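Local structure of alcohol dehydrogenase (Escherichia coli, 5VM2) at residues Lys5-Val10 / Lys15-Glu20; Ile89-Pro94 / Phe291-Arg296. The protein is of unknown specificity but probably oxidises alcohols, or reduces the corresponding carbonyl compounds, with NAD(H) or NADP(H), as a zinc-binding member of the medium-chain alcohol dehydrogenase family. All blocks are in the same frame, centred on the assembly; numbering follows the deposited sequence.

Contact 1. Residues Lys5-Val10 / Lys15-Glu20; sequences KAILQV and KIISAE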
loop_
_atom_site.group_PDB
_atom_site.type_symbol
_atom_site.label_atom_id
_atom_site.label_comp_id
_atom_site.label_asym_id
_atom_site.label_seq_id
_atom_site.Cartn_x
_atom_site.Cartn_y
_atom_site.Cartn_z
ATOM N N LYS A 5 8.979 19.794 -7.800
ATOM C CA LYS A 5 8.315 18.920 -6.846
ATOM C C LYS A 5 6.979 19.524 -6.453
ATOM O O LYS A 5 6.823 20.748 -6.405
ATOM C CB LYS A 5 9.135 18.683 -5.564
ATOM C CG LYS A 5 10.637 18.714 -5.715
ATOM C CD LYS A 5 11.335 18.726 -4.353
ATOM C CE LYS A 5 11.222 20.077 -3.660
ATOM N NZ LYS A 5 12.086 20.171 -2.444
ATOM N N ALA A 6 6.021 18.652 -6.161
ATOM C CA ALA A 6 4.756 19.053 -5.561
ATOM C C ALA A 6 4.921 19.069 -4.047
ATOM O O ALA A 6 5.301 18.056 -3.447
ATOM C CB ALA A 6 3.631 18.108 -5.975
ATOM N N ILE A 7 4.633 20.211 -3.432
ATOM C CA ILE A 7 4.866 20.427 -2.011
ATOM C C ILE A 7 3.535 20.722 -1.337
ATOM O O ILE A 7 2.672 21.393 -1.912
ATOM C CB ILE A 7 5.873 21.576 -1.781
ATOM C CG1 ILE A 7 7.304 21.071 -1.930
ATOM C CG2 ILE A 7 5.686 22.234 -0.426
ATOM C CD1 ILE A 7 7.548 20.385 -3.227
ATOM N N LEU A 8 3.365 20.206 -0.120
ATOM C CA LEU A 8 2.251 20.603 0.741
ATOM C C LEU A 8 2.614 21.938 1.380
ATOM O O LEU A 8 3.250 22.001 2.434
ATOM C CB LEU A 8 1.964 19.534 1.788
ATOM C CG LEU A 8 0.789 19.833 2.721
ATOM C CD1 LEU A 8 -0.541 19.611 2.012
ATOM C CD2 LEU A 8 0.880 18.989 3.983
ATOM N N GLN A 9 2.213 23.024 0.716
ATOM C CA GLN A 9 2.515 24.364 1.209
ATOM C C GLN A 9 1.862 24.614 2.564
ATOM O O GLN A 9 2.449 25.258 3.441
ATOM C CB GLN A 9 2.051 25.393 0.180
ATOM C CG GLN A 9 2.176 26.840 0.601
ATOM C CD GLN A 9 1.805 27.781 -0.527
ATOM O OE1 GLN A 9 0.657 28.210 -0.642
ATOM N NE2 GLN A 9 2.776 28.094 -1.378
ATOM N N VAL A 10 0.648 24.112 2.744
ATOM C CA VAL A 10 -0.042 24.107 4.030
ATOM C C VAL A 10 -1.099 23.019 3.879
ATOM O O VAL A 10 -1.505 22.733 2.742
ATOM C CB VAL A 10 -0.639 25.488 4.360
ATOM C CG1 VAL A 10 -2.025 25.649 3.740
ATOM C CG2 VAL A 10 -0.675 25.731 5.866
ATOM N N LYS A 15 1.258 22.983 -4.173
ATOM C CA LYS A 15 1.711 23.577 -5.427
ATOM C C LYS A 15 3.044 22.969 -5.830
ATOM O O LYS A 15 3.715 22.293 -5.046
ATOM C CB LYS A 15 1.835 25.108 -5.373
ATOM C CG LYS A 15 0.787 25.786 -4.532
ATOM C CD LYS A 15 0.267 27.024 -5.213
ATOM C CE LYS A 15 -0.578 27.851 -4.265
ATOM N NZ LYS A 15 0.289 28.706 -3.419
ATOM N N ILE A 16 3.424 23.263 -7.069
ATOM C CA ILE A 16 4.622 22.729 -7.700
ATOM C C ILE A 16 5.655 23.846 -7.749
ATOM O O ILE A 16 5.420 24.895 -8.365
ATOM C CB ILE A 16 4.318 22.186 -9.106
ATOM C CG1 ILE A 16 3.250 21.089 -9.028
ATOM C CG2 ILE A 16 5.586 21.684 -9.784
ATOM C CD1 ILE A 16 2.743 20.637 -10.375
ATOM N N ILE A 17 6.793 23.630 -7.096
ATOM C CA ILE A 17 7.866 24.612 -7.069
ATOM C C ILE A 17 9.084 24.021 -7.763
ATOM O O ILE A 17 9.190 22.809 -7.967
ATOM C CB ILE A 17 8.217 25.054 -5.636
ATOM C CG1 ILE A 17 8.620 23.843 -4.787
ATOM C CG2 ILE A 17 7.045 25.791 -5.005
ATOM C CD1 ILE A 17 8.881 24.178 -3.332
ATOM N N SER A 18 10.013 24.897 -8.128
ATOM C CA SER A 18 11.231 24.438 -8.772
ATOM C C SER A 18 12.080 23.625 -7.796
ATOM O O SER A 18 11.989 23.766 -6.573
ATOM C CB SER A 18 12.037 25.619 -9.314
ATOM O OG SER A 18 12.912 25.197 -10.347
ATOM N N ALA A 19 12.907 22.753 -8.362
ATOM C CA ALA A 19 13.813 21.933 -7.577
ATOM C C ALA A 19 15.002 21.566 -8.444
ATOM O O ALA A 19 14.903 21.521 -9.672
ATOM C CB ALA A 19 13.132 20.666 -7.055
ATOM N N GLU A 20 16.130 21.313 -7.793
ATOM C CA GLU A 20 17.323 20.905 -8.511
ATOM C C GLU A 20 17.276 19.410 -8.788
ATOM O O GLU A 20 16.642 18.641 -8.059
ATOM C CB GLU A 20 18.579 21.259 -7.717
ATOM C CG GLU A 20 18.839 22.755 -7.628
ATOM C CD GLU A 20 20.264 23.118 -7.976
ATOM O OE1 GLU A 20 21.004 22.225 -8.441
ATOM O OE2 GLU A 20 20.642 24.294 -7.790
#

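Contact 2. Residues Ile89-Pro94 / Phe291-Arg296; sequences IEPGVP and FRYANR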
loop_
_atom_site.group_PDB
_atom_site.type_symbol
_atom_site.label_atom_id
_atom_site.label_comp_id
_atom_site.label_asym_id
_atom_site.label_seq_id
_atom_site.Cartn_x
_atom_site.Cartn_y
_atom_site.Cartn_z
ATOM N N ILE A 89 10.507 1.472 -7.099
ATOM C CA ILE A 89 11.307 1.614 -5.895
ATOM C C ILE A 89 10.499 1.117 -4.705
ATOM O O ILE A 89 9.280 1.323 -4.630
ATOM C CB ILE A 89 11.776 3.070 -5.681
ATOM C CG1 ILE A 89 10.594 4.000 -5.432
ATOM C CG2 ILE A 89 12.612 3.560 -6.870
ATOM C CD1 ILE A 89 10.973 5.224 -4.642
ATOM N N GLU A 90 11.176 0.416 -3.804
ATOM C CA GLU A 90 10.624 0.125 -2.492
ATOM C C GLU A 90 10.921 1.315 -1.593
ATOM O O GLU A 90 12.098 1.594 -1.326
ATOM C CB GLU A 90 11.233 -1.147 -1.922
ATOM C CG GLU A 90 10.621 -1.595 -0.606
ATOM C CD GLU A 90 11.124 -2.957 -0.140
ATOM O OE1 GLU A 90 11.676 -3.719 -0.963
ATOM O OE2 GLU A 90 10.960 -3.266 1.061
ATOM N N PRO A 91 9.912 2.055 -1.131
ATOM C CA PRO A 91 10.161 3.385 -0.557
ATOM C C PRO A 91 10.672 3.388 0.876
ATOM O O PRO A 91 10.936 4.473 1.408
ATOM C CB PRO A 91 8.782 4.055 -0.647
ATOM C CG PRO A 91 7.819 2.930 -0.572
ATOM C CD PRO A 91 8.475 1.763 -1.263
ATOM N N GLY A 92 10.820 2.236 1.520
ATOM C CA GLY A 92 11.378 2.207 2.859
ATOM C C GLY A 92 12.775 1.628 2.894
ATOM O O GLY A 92 12.959 0.428 2.670
ATOM N N VAL A 93 13.770 2.467 3.170
ATOM C CA VAL A 93 15.170 2.055 3.192
ATOM C C VAL A 93 15.583 1.894 4.652
ATOM O O VAL A 93 15.739 2.907 5.354
ATOM C CB VAL A 93 16.067 3.069 2.473
ATOM C CG1 VAL A 93 17.525 2.623 2.538
ATOM C CG2 VAL A 93 15.602 3.273 1.032
ATOM N N PRO A 94 15.794 0.676 5.140
ATOM C CA PRO A 94 16.082 0.471 6.559
ATOM C C PRO A 94 17.560 0.688 6.850
ATOM O O PRO A 94 18.381 0.862 5.948
ATOM C CB PRO A 94 15.685 -0.989 6.768
ATOM C CG PRO A 94 16.105 -1.631 5.474
ATOM C CD PRO A 94 15.876 -0.585 4.387
ATOM N N PHE A 291 2.638 -4.269 9.080
ATOM C CA PHE A 291 3.267 -2.975 8.829
ATOM C C PHE A 291 4.058 -3.015 7.527
ATOM O O PHE A 291 5.141 -3.610 7.470
ATOM C CB PHE A 291 4.164 -2.589 9.998
ATOM C CG PHE A 291 4.623 -1.165 9.958
ATOM C CD1 PHE A 291 5.927 -0.850 9.599
ATOM C CD2 PHE A 291 3.748 -0.135 10.281
ATOM C CE1 PHE A 291 6.355 0.467 9.564
ATOM C CE2 PHE A 291 4.169 1.186 10.252
ATOM C CZ PHE A 291 5.472 1.488 9.891
ATOM N N ARG A 292 3.528 -2.356 6.494
ATOM C CA ARG A 292 4.191 -2.238 5.197
ATOM C C ARG A 292 4.593 -3.606 4.649
ATOM O O ARG A 292 3.729 -4.440 4.368
ATOM C CB ARG A 292 5.410 -1.311 5.304
ATOM C CG ARG A 292 5.035 0.140 5.626
ATOM C CD ARG A 292 6.260 1.007 5.869
ATOM N NE ARG A 292 5.905 2.382 6.212
ATOM C CZ ARG A 292 6.680 3.195 6.921
ATOM N NH1 ARG A 292 7.855 2.771 7.366
ATOM N NH2 ARG A 292 6.282 4.432 7.189
ATOM N N TYR A 293 5.890 -3.848 4.482
ATOM C CA TYR A 293 6.336 -5.052 3.790
ATOM C C TYR A 293 7.811 -5.261 4.082
ATOM O O TYR A 293 8.545 -4.305 4.345
ATOM C CB TYR A 293 6.118 -4.935 2.273
ATOM C CG TYR A 293 6.198 -3.498 1.846
ATOM C CD1 TYR A 293 7.425 -2.850 1.774
ATOM C CD2 TYR A 293 5.050 -2.763 1.587
ATOM C CE1 TYR A 293 7.507 -1.525 1.425
ATOM C CE2 TYR A 293 5.124 -1.437 1.240
ATOM C CZ TYR A 293 6.356 -0.825 1.162
ATOM O OH TYR A 293 6.436 0.501 0.822
ATOM N N ALA A 294 8.231 -6.521 4.022
ATOM C CA ALA A 294 9.641 -6.877 4.056
ATOM C C ALA A 294 9.857 -8.023 3.086
ATOM O O ALA A 294 9.160 -9.038 3.171
ATOM C CB ALA A 294 10.089 -7.282 5.467
ATOM N N ASN A 295 10.807 -7.848 2.164
ATOM C CA ASN A 295 11.223 -8.867 1.193
ATOM C C ASN A 295 10.061 -9.366 0.329
ATOM O O ASN A 295 10.048 -10.527 -0.091
ATOM C CB ASN A 295 11.904 -10.051 1.891
ATOM C CG ASN A 295 12.934 -9.612 2.921
ATOM O OD1 ASN A 295 13.835 -8.833 2.616
ATOM N ND2 ASN A 295 12.799 -10.108 4.146
ATOM N N ARG A 296 9.117 -8.478 -0.003
ATOM C CA ARG A 296 7.942 -8.856 -0.782
ATOM C C ARG A 296 7.949 -8.346 -2.216
ATOM O O ARG A 296 7.088 -8.764 -3.000
ATOM C CB ARG A 296 6.656 -8.357 -0.105
ATOM C CG ARG A 296 6.576 -8.612 1.383
ATOM C CD ARG A 296 6.672 -10.102 1.722
ATOM N NE ARG A 296 6.342 -10.330 3.128
ATOM C CZ ARG A 296 6.348 -11.518 3.722
ATOM N NH1 ARG A 296 6.678 -12.609 3.038
ATOM N NH2 ARG A 296 6.026 -11.617 5.006
HETATM O O HOH W 1 9.109 -5.546 0.451
#

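Contact 1. Residues Lys5-Val10 / Lys15-Glu20
K15 pairs with I7 in the antiparallel beta hairpin of strands 3-10 and 13-19. Their backbones form a hydrogen-bonded pair: I7 N donates to K15 O over 2.8 Å, almost straight at 173°, and K15 N returns a bond to I7 O. The lysine side chain, bent at its second and fourth torsions, brings NZ to within 2.8 Å of Q9 OE1. NZ lies 27° out of the amide carbonyl plane, and an ammonium suits a neutral amide oxygen at this exposed margin. I16 faces A6 as a non-hydrogen-bonded pair, CA atoms 4.3 Å apart; the A6 methyl meets I16 CG1 at 4.3 Å, so a small residue suits this close pair. I17 forms the second hydrogen-bonded pair, with K5, and its CD1 meets I7 CG1 at 3.8 Å, the side chains crossing at about a right angle. A19 ends the strand with its methyl tight against the aliphatic part of K5, CB to CG being 3.4 Å. The chain of K5 then bends at chi3 (-74°). Lysine thus serves two chemistries, methylenes against the methyl of A19 and an ammonium in a salt bridge with E60 outside the hairpin, while four backbone bonds fix the register.

Contact 2. Residues Ile89-Pro94 / Phe291-Arg296
The phenol ring of Y293 meets E90 at its edge, where OE2 lies near the ring plane, 3.6 Å from CD1; one face of the ring carries CB of R292, 3.9 Å above its centre. P91 CD lies oblique to the ring, 4.1 Å from Y293 CZ, and the two side chains cross at about a right angle. These residues join two mostly irregular segments of the medium-chain dehydrogenase fold: 89-94 lies in the GroES-like domain, just before the zinc site of C95, C98, C101 and C109, and 291-296 follows strand 286-290, the last of the Rossmann sheet. The carboxylate plane of E90 stands 75° from the ring, and its CG packs 3.7 Å from Y293 CE1. With CG anti to the backbone N (chi1 -175°) and the chain extended beyond it, the acid reaches past the tyrosine. Glutamate suits this buried place, where each carboxylate oxygen has its own tyrosine hydroxyl, OE1 that of Y137 and OE2 that of Y106. Tyrosine offers an aromatic edge and a hydroxyl together; the latter hydrogen-bonds to E152, a magnesium ligand with H65 and E66, which places Y293 in the second shell of the magnesium ion, about 6 Å from its side chain. Proline supplies a rigid apolar surface next to this hydroxyl, P91 CG lying 3.1 Å from Y293 OH. A water also spans the segments, accepting from R296 N and giving a weak bond to E90 OE2.

Both strands of contact 1 precede contact 2 in the sequence. Their centres are 25 Å apart, and their nearest atoms, about 14 Å apart, do not touch. Contact 1 is local, a hairpin of strands 3-10 and 13-19 near the N-terminus, far from the centre of the chain. Contact 2 spans nearly 200 residues and lies buried much closer to that centre, tying the loop after strand 286-290 of the parallel Rossmann sheet to the chain that follows strand 86-89 of the mixed sheet. The hairpin lies at the periphery of the fold, whereas residues 89-94 and 291-296 join its two domains beside the magnesium site.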